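PDB 6VVE: Dot/Icm T4SS effector from Legionella pneumophila, which is a secreted effector kinase activated by host inositol hexakisphosphate, which it binds along with ADP and manganese. Local coordinates for residues Asp47-Trp52 against Gln115-Lys120. Numbering follows the deposited sequence.
With IHP (inositol hexakisphosphate), chain B.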
ATOM      1  N   ASP A  47      11.685 -18.234  -2.364  1.00 19.34           N
ATOM      2  CA  ASP A  47      10.584 -17.626  -3.100  1.00 18.83           C
ATOM      3  C   ASP A  47      11.067 -16.333  -3.734  1.00 17.30           C
ATOM      4  O   ASP A  47      12.150 -15.829  -3.418  1.00 17.54           O
ATOM      5  CB  ASP A  47       9.381 -17.380  -2.178  1.00 18.75           C
ATOM      6  CG  ASP A  47       8.080 -17.289  -2.929  1.00 19.35           C
ATOM      7  OD1 ASP A  47       8.094 -17.411  -4.177  1.00 19.85           O
ATOM      8  OD2 ASP A  47       7.042 -17.100  -2.260  1.00 19.43           O
ATOM      9  N   TYR A  48      10.232 -15.791  -4.623  1.00 17.02           N
ATOM     10  CA  TYR A  48      10.555 -14.575  -5.355  1.00 15.91           C
ATOM     11  C   TYR A  48       9.310 -13.709  -5.511  1.00 15.44           C
ATOM     12  O   TYR A  48       8.175 -14.173  -5.366  1.00 16.24           O
ATOM     13  CB  TYR A  48      11.133 -14.899  -6.744  1.00 22.05           C
ATOM     14  CG  TYR A  48      10.157 -15.636  -7.632  1.00 29.10           C
ATOM     15  CD1 TYR A  48      10.072 -17.025  -7.604  1.00 33.99           C
ATOM     16  CD2 TYR A  48       9.309 -14.944  -8.490  1.00 31.48           C
ATOM     17  CE1 TYR A  48       9.177 -17.701  -8.407  1.00 39.41           C
ATOM     18  CE2 TYR A  48       8.411 -15.613  -9.300  1.00 37.14           C
ATOM     19  CZ  TYR A  48       8.348 -16.991  -9.255  1.00 41.46           C
ATOM     20  OH  TYR A  48       7.453 -17.660 -10.058  1.00 45.14           O
ATOM     21  N   VAL A  49       9.543 -12.435  -5.805  1.00 14.37           N
ATOM     22  CA  VAL A  49       8.487 -11.498  -6.163  1.00 19.66           C
ATOM     23  C   VAL A  49       8.966 -10.655  -7.338  1.00 19.95           C
ATOM     24  O   VAL A  49      10.157 -10.364  -7.474  1.00 16.26           O
ATOM     25  CB  VAL A  49       8.083 -10.584  -4.988  1.00 18.43           C
ATOM     26  CG1 VAL A  49       7.447 -11.410  -3.872  1.00 23.52           C
ATOM     27  CG2 VAL A  49       9.290  -9.793  -4.487  1.00 12.58           C
ATOM     28  N   LEU A  50       8.026 -10.260  -8.190  1.00 16.46           N
ATOM     29  CA  LEU A  50       8.322  -9.405  -9.333  1.00 18.62           C
ATOM     30  C   LEU A  50       8.304  -7.951  -8.879  1.00 16.42           C
ATOM     31  O   LEU A  50       7.371  -7.519  -8.181  1.00 17.39           O
ATOM     32  CB  LEU A  50       7.307  -9.641 -10.447  1.00 21.74           C
ATOM     33  CG  LEU A  50       7.278  -8.661 -11.615  1.00 28.49           C
ATOM     34  CD1 LEU A  50       8.644  -8.497 -12.272  1.00 28.12           C
ATOM     35  CD2 LEU A  50       6.245  -9.133 -12.650  1.00 33.80           C
HETATM   36  N   MSE A  51       9.334  -7.201  -9.268  1.00 14.77           N
HETATM   37  CA  MSE A  51       9.420  -5.784  -8.903  1.00 15.20           C
HETATM   38  C   MSE A  51       9.018  -4.862 -10.063  1.00 16.41           C
HETATM   39  O   MSE A  51       8.176  -3.989  -9.884  1.00 17.12           O
HETATM   40  CB  MSE A  51      10.834  -5.443  -8.425  1.00 17.50           C
HETATM   41  CG  MSE A  51      11.324  -6.261  -7.228  1.00 16.54           C
HETATM   42 SE   MSE A  51      10.209  -6.144  -5.616  1.00 17.22          SE
HETATM   43  CE  MSE A  51      10.101  -4.224  -5.406  1.00 21.00           C
ATOM     44  N   TRP A  52       9.607  -5.056 -11.242  1.00 14.13           N
ATOM     45  CA  TRP A  52       9.252  -4.260 -12.412  1.00 23.35           C
ATOM     46  C   TRP A  52       9.842  -4.908 -13.660  1.00 23.46           C
ATOM     47  O   TRP A  52      10.648  -5.842 -13.580  1.00 21.43           O
ATOM     48  CB  TRP A  52       9.736  -2.808 -12.279  1.00 21.88           C
ATOM     49  CG  TRP A  52      11.225  -2.657 -12.133  1.00 18.10           C
ATOM     50  CD1 TRP A  52      12.163  -2.736 -13.125  1.00 18.95           C
ATOM     51  CD2 TRP A  52      11.943  -2.388 -10.921  1.00 17.56           C
ATOM     52  NE1 TRP A  52      13.420  -2.541 -12.599  1.00 19.92           N
ATOM     53  CE2 TRP A  52      13.312  -2.328 -11.250  1.00 16.78           C
ATOM     54  CE3 TRP A  52      11.560  -2.204  -9.585  1.00 15.85           C
ATOM     55  CZ2 TRP A  52      14.298  -2.089 -10.296  1.00 17.97           C
ATOM     56  CZ3 TRP A  52      12.537  -1.961  -8.640  1.00 17.79           C
ATOM     57  CH2 TRP A  52      13.892  -1.905  -9.002  1.00 18.14           C
ATOM     58  N   GLN A 115       7.518  -6.437   2.552  1.00 10.80           N
ATOM     59  CA  GLN A 115       6.123  -6.044   2.381  1.00 13.07           C
ATOM     60  C   GLN A 115       5.578  -6.545   1.051  1.00 13.82           C
ATOM     61  O   GLN A 115       4.413  -6.946   0.961  1.00 10.41           O
ATOM     62  CB  GLN A 115       5.995  -4.525   2.504  1.00 14.77           C
ATOM     63  CG  GLN A 115       6.253  -4.033   3.935  1.00  8.64           C
ATOM     64  CD  GLN A 115       6.486  -2.542   4.017  1.00 12.15           C
ATOM     65  OE1 GLN A 115       6.230  -1.800   3.067  1.00 12.65           O
ATOM     66  NE2 GLN A 115       6.971  -2.092   5.162  1.00 11.41           N
ATOM     67  N   GLN A 116       6.409  -6.535   0.008  1.00 12.23           N
ATOM     68  CA  GLN A 116       6.005  -7.127  -1.262  1.00 10.18           C
ATOM     69  C   GLN A 116       5.650  -8.600  -1.086  1.00 10.48           C
ATOM     70  O   GLN A 116       4.654  -9.080  -1.643  1.00 10.85           O
ATOM     71  CB  GLN A 116       7.119  -6.966  -2.292  1.00 12.40           C
ATOM     72  CG  GLN A 116       6.711  -7.301  -3.725  1.00 16.79           C
ATOM     73  CD  GLN A 116       6.034  -6.128  -4.425  1.00 14.88           C
ATOM     74  OE1 GLN A 116       5.008  -5.628  -3.975  1.00 17.80           O
ATOM     75  NE2 GLN A 116       6.626  -5.678  -5.518  1.00 14.31           N
ATOM     76  N   PHE A 117       6.450  -9.335  -0.308  1.00  9.68           N
ATOM     77  CA  PHE A 117       6.140 -10.743  -0.072  1.00 13.08           C
ATOM     78  C   PHE A 117       4.830 -10.902   0.691  1.00 10.44           C
ATOM     79  O   PHE A 117       4.036 -11.803   0.397  1.00 11.17           O
ATOM     80  CB  PHE A 117       7.279 -11.429   0.690  1.00 14.34           C
ATOM     81  CG  PHE A 117       8.364 -11.959  -0.204  1.00 14.23           C
ATOM     82  CD1 PHE A 117       8.211 -13.183  -0.843  1.00 19.73           C
ATOM     83  CD2 PHE A 117       9.526 -11.237  -0.413  1.00 19.32           C
ATOM     84  CE1 PHE A 117       9.202 -13.679  -1.670  1.00 13.50           C
ATOM     85  CE2 PHE A 117      10.516 -11.720  -1.247  1.00 12.11           C
ATOM     86  CZ  PHE A 117      10.356 -12.943  -1.878  1.00 13.13           C
ATOM     87  N   PHE A 118       4.588 -10.040   1.679  1.00 15.06           N
ATOM     88  CA  PHE A 118       3.294 -10.045   2.355  1.00 13.25           C
ATOM     89  C   PHE A 118       2.165  -9.864   1.349  1.00 13.19           C
ATOM     90  O   PHE A 118       1.179 -10.612   1.361  1.00 15.56           O
ATOM     91  CB  PHE A 118       3.243  -8.942   3.416  1.00 13.26           C
ATOM     92  CG  PHE A 118       1.882  -8.768   4.037  1.00 16.74           C
ATOM     93  CD1 PHE A 118       0.919  -7.968   3.428  1.00 17.86           C
ATOM     94  CD2 PHE A 118       1.564  -9.405   5.223  1.00 16.03           C
ATOM     95  CE1 PHE A 118      -0.331  -7.821   3.987  1.00 18.87           C
ATOM     96  CE2 PHE A 118       0.307  -9.253   5.792  1.00 15.84           C
ATOM     97  CZ  PHE A 118      -0.636  -8.461   5.174  1.00 18.44           C
ATOM     98  N   LEU A 119       2.301  -8.872   0.456  1.00 13.79           N
ATOM     99  CA  LEU A 119       1.264  -8.624  -0.535  1.00 15.53           C
ATOM    100  C   LEU A 119       1.044  -9.843  -1.419  1.00 19.58           C
ATOM    101  O   LEU A 119      -0.104 -10.218  -1.694  1.00 21.56           O
ATOM    102  CB  LEU A 119       1.625  -7.404  -1.383  1.00 14.01           C
ATOM    103  CG  LEU A 119       1.684  -6.060  -0.672  1.00 13.78           C
ATOM    104  CD1 LEU A 119       2.126  -4.954  -1.659  1.00 14.72           C
ATOM    105  CD2 LEU A 119       0.359  -5.711  -0.038  1.00 15.02           C
ATOM    106  N   LYS A 120       2.130 -10.478  -1.868  1.00 14.74           N
ATOM    107  CA  LYS A 120       1.995 -11.670  -2.697  1.00 16.47           C
ATOM    108  C   LYS A 120       1.266 -12.780  -1.952  1.00 15.28           C
ATOM    109  O   LYS A 120       0.351 -13.414  -2.496  1.00 17.49           O
ATOM    110  CB  LYS A 120       3.373 -12.145  -3.166  1.00 20.67           C
ATOM    111  CG  LYS A 120       3.330 -13.422  -3.991  1.00 25.26           C
ATOM    112  CD  LYS A 120       4.710 -13.832  -4.474  1.00 29.98           C
ATOM    113  CE  LYS A 120       4.674 -15.219  -5.107  1.00 34.56           C
ATOM    114  NZ  LYS A 120       5.964 -15.575  -5.761  1.00 37.69           N
TER
HETATM  115  C1  IHP B 401      18.296  -0.012 -16.972  1.00 24.64           C
HETATM  116  C2  IHP B 401      19.551   0.288 -17.810  1.00 28.61           C
HETATM  117  C3  IHP B 401      20.727   0.705 -16.926  1.00 26.08           C
HETATM  118  C4  IHP B 401      21.023  -0.370 -15.871  1.00 28.12           C
HETATM  119  C5  IHP B 401      19.791  -0.571 -14.967  1.00 22.97           C
HETATM  120  C6  IHP B 401      18.551  -0.942 -15.778  1.00 22.55           C
HETATM  121  O11 IHP B 401      17.339  -0.646 -17.799  1.00 23.18           O
HETATM  122  P1  IHP B 401      16.009   0.190 -18.250  1.00 24.16           P
HETATM  123  O21 IHP B 401      14.792  -0.690 -18.109  1.00 21.42           O
HETATM  124  O31 IHP B 401      15.866   1.429 -17.397  1.00 21.95           O
HETATM  125  O41 IHP B 401      16.159   0.611 -19.710  1.00 24.01           O
HETATM  126  O12 IHP B 401      19.231   1.335 -18.695  1.00 37.79           O
HETATM  127  P2  IHP B 401      19.546   1.137 -20.304  1.00 43.36           P
HETATM  128  O22 IHP B 401      19.962  -0.285 -20.573  1.00 46.93           O
HETATM  129  O32 IHP B 401      18.301   1.451 -21.085  1.00 47.26           O
HETATM  130  O42 IHP B 401      20.658   2.073 -20.700  1.00 46.54           O
HETATM  131  O13 IHP B 401      20.374   1.885 -16.263  1.00 25.84           O
HETATM  132  P3  IHP B 401      21.437   3.131 -16.162  1.00 24.91           P
HETATM  133  O23 IHP B 401      22.603   2.894 -17.108  1.00 24.95           O
HETATM  134  O33 IHP B 401      20.713   4.416 -16.546  1.00 23.35           O
HETATM  135  O43 IHP B 401      21.953   3.263 -14.745  1.00 26.03           O
HETATM  136  O14 IHP B 401      22.112   0.020 -15.093  1.00 37.42           O
HETATM  137  P4  IHP B 401      23.318  -1.082 -14.875  1.00 44.96           P
HETATM  138  O24 IHP B 401      23.934  -1.443 -16.202  1.00 48.19           O
HETATM  139  O34 IHP B 401      22.728  -2.341 -14.262  1.00 49.68           O
HETATM  140  O44 IHP B 401      24.376  -0.507 -13.965  1.00 48.14           O
HETATM  141  O15 IHP B 401      20.051  -1.597 -14.059  1.00 23.75           O
HETATM  142  P5  IHP B 401      20.206  -1.229 -12.470  1.00 24.01           P
HETATM  143  O25 IHP B 401      21.213  -2.167 -11.835  1.00 21.69           O
HETATM  144  O35 IHP B 401      20.681   0.190 -12.303  1.00 21.55           O
HETATM  145  O45 IHP B 401      18.858  -1.389 -11.801  1.00 22.94           O
HETATM  146  O16 IHP B 401      17.420  -0.870 -14.933  1.00 24.86           O
HETATM  147  P6  IHP B 401      16.641  -2.259 -14.508  1.00 24.64           P
HETATM  148  O26 IHP B 401      15.155  -2.107 -14.753  1.00 23.73           O
HETATM  149  O36 IHP B 401      17.170  -3.415 -15.322  1.00 21.17           O
HETATM  150  O46 IHP B 401      16.901  -2.519 -13.038  1.00 23.47           O
HETATM  151  O   HOH W   1       6.645  -3.366  -7.711  1.00 15.32           O
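One ammonium group, NZ of Lys120, is engaged by three kinds of partner on the strand at once. Lys120 NZ donates to Tyr48 O at 2.6 Å, almost in line with the carbonyl. Lys120 NZ also forms a salt bridge with Asp47 OD1 at 3.2 Å and sits over the centre of the Tyr48 ring in a cation-pi contact. The lysine chain is extended throughout (chi1 178°), and this full reach carries NZ from the helix past Val49 to the strand backbone. Asp47 OD1 also accepts from Tyr48 N, both donors approaching from the same face of the carboxylate, while OD2 is bonded to Tyr121 OH. Beside this polar cluster, Val49 CG1 lies over the middle of the Phe117 ring, 3.6 Å from its centroid, a CH-pi contact; the ring's edge meets the Asp47 carbonyl. Val49 CG2 packs on Gln116 CG, whose chain bends at chi2 (84°), which sets Gln116 NE2 3.6 Å from SE of selenomethionine Met51. A water accepts from Gln116 NE2 and lies 2.7 Å from Met51 O. Met51 and Trp52 form a classic beta bulge opposite Val35, and Trp52 NE1 donates to O26 of inositol hexakisphosphate at 2.8 Å. Strand 44-53, an edge of the four-stranded sheet, thus crosses helix 102-121, probably the kinase helix alphaC; with Lys120 gripped at one end and Trp52 on the phosphate at the other, it physically links that pocket to the helix.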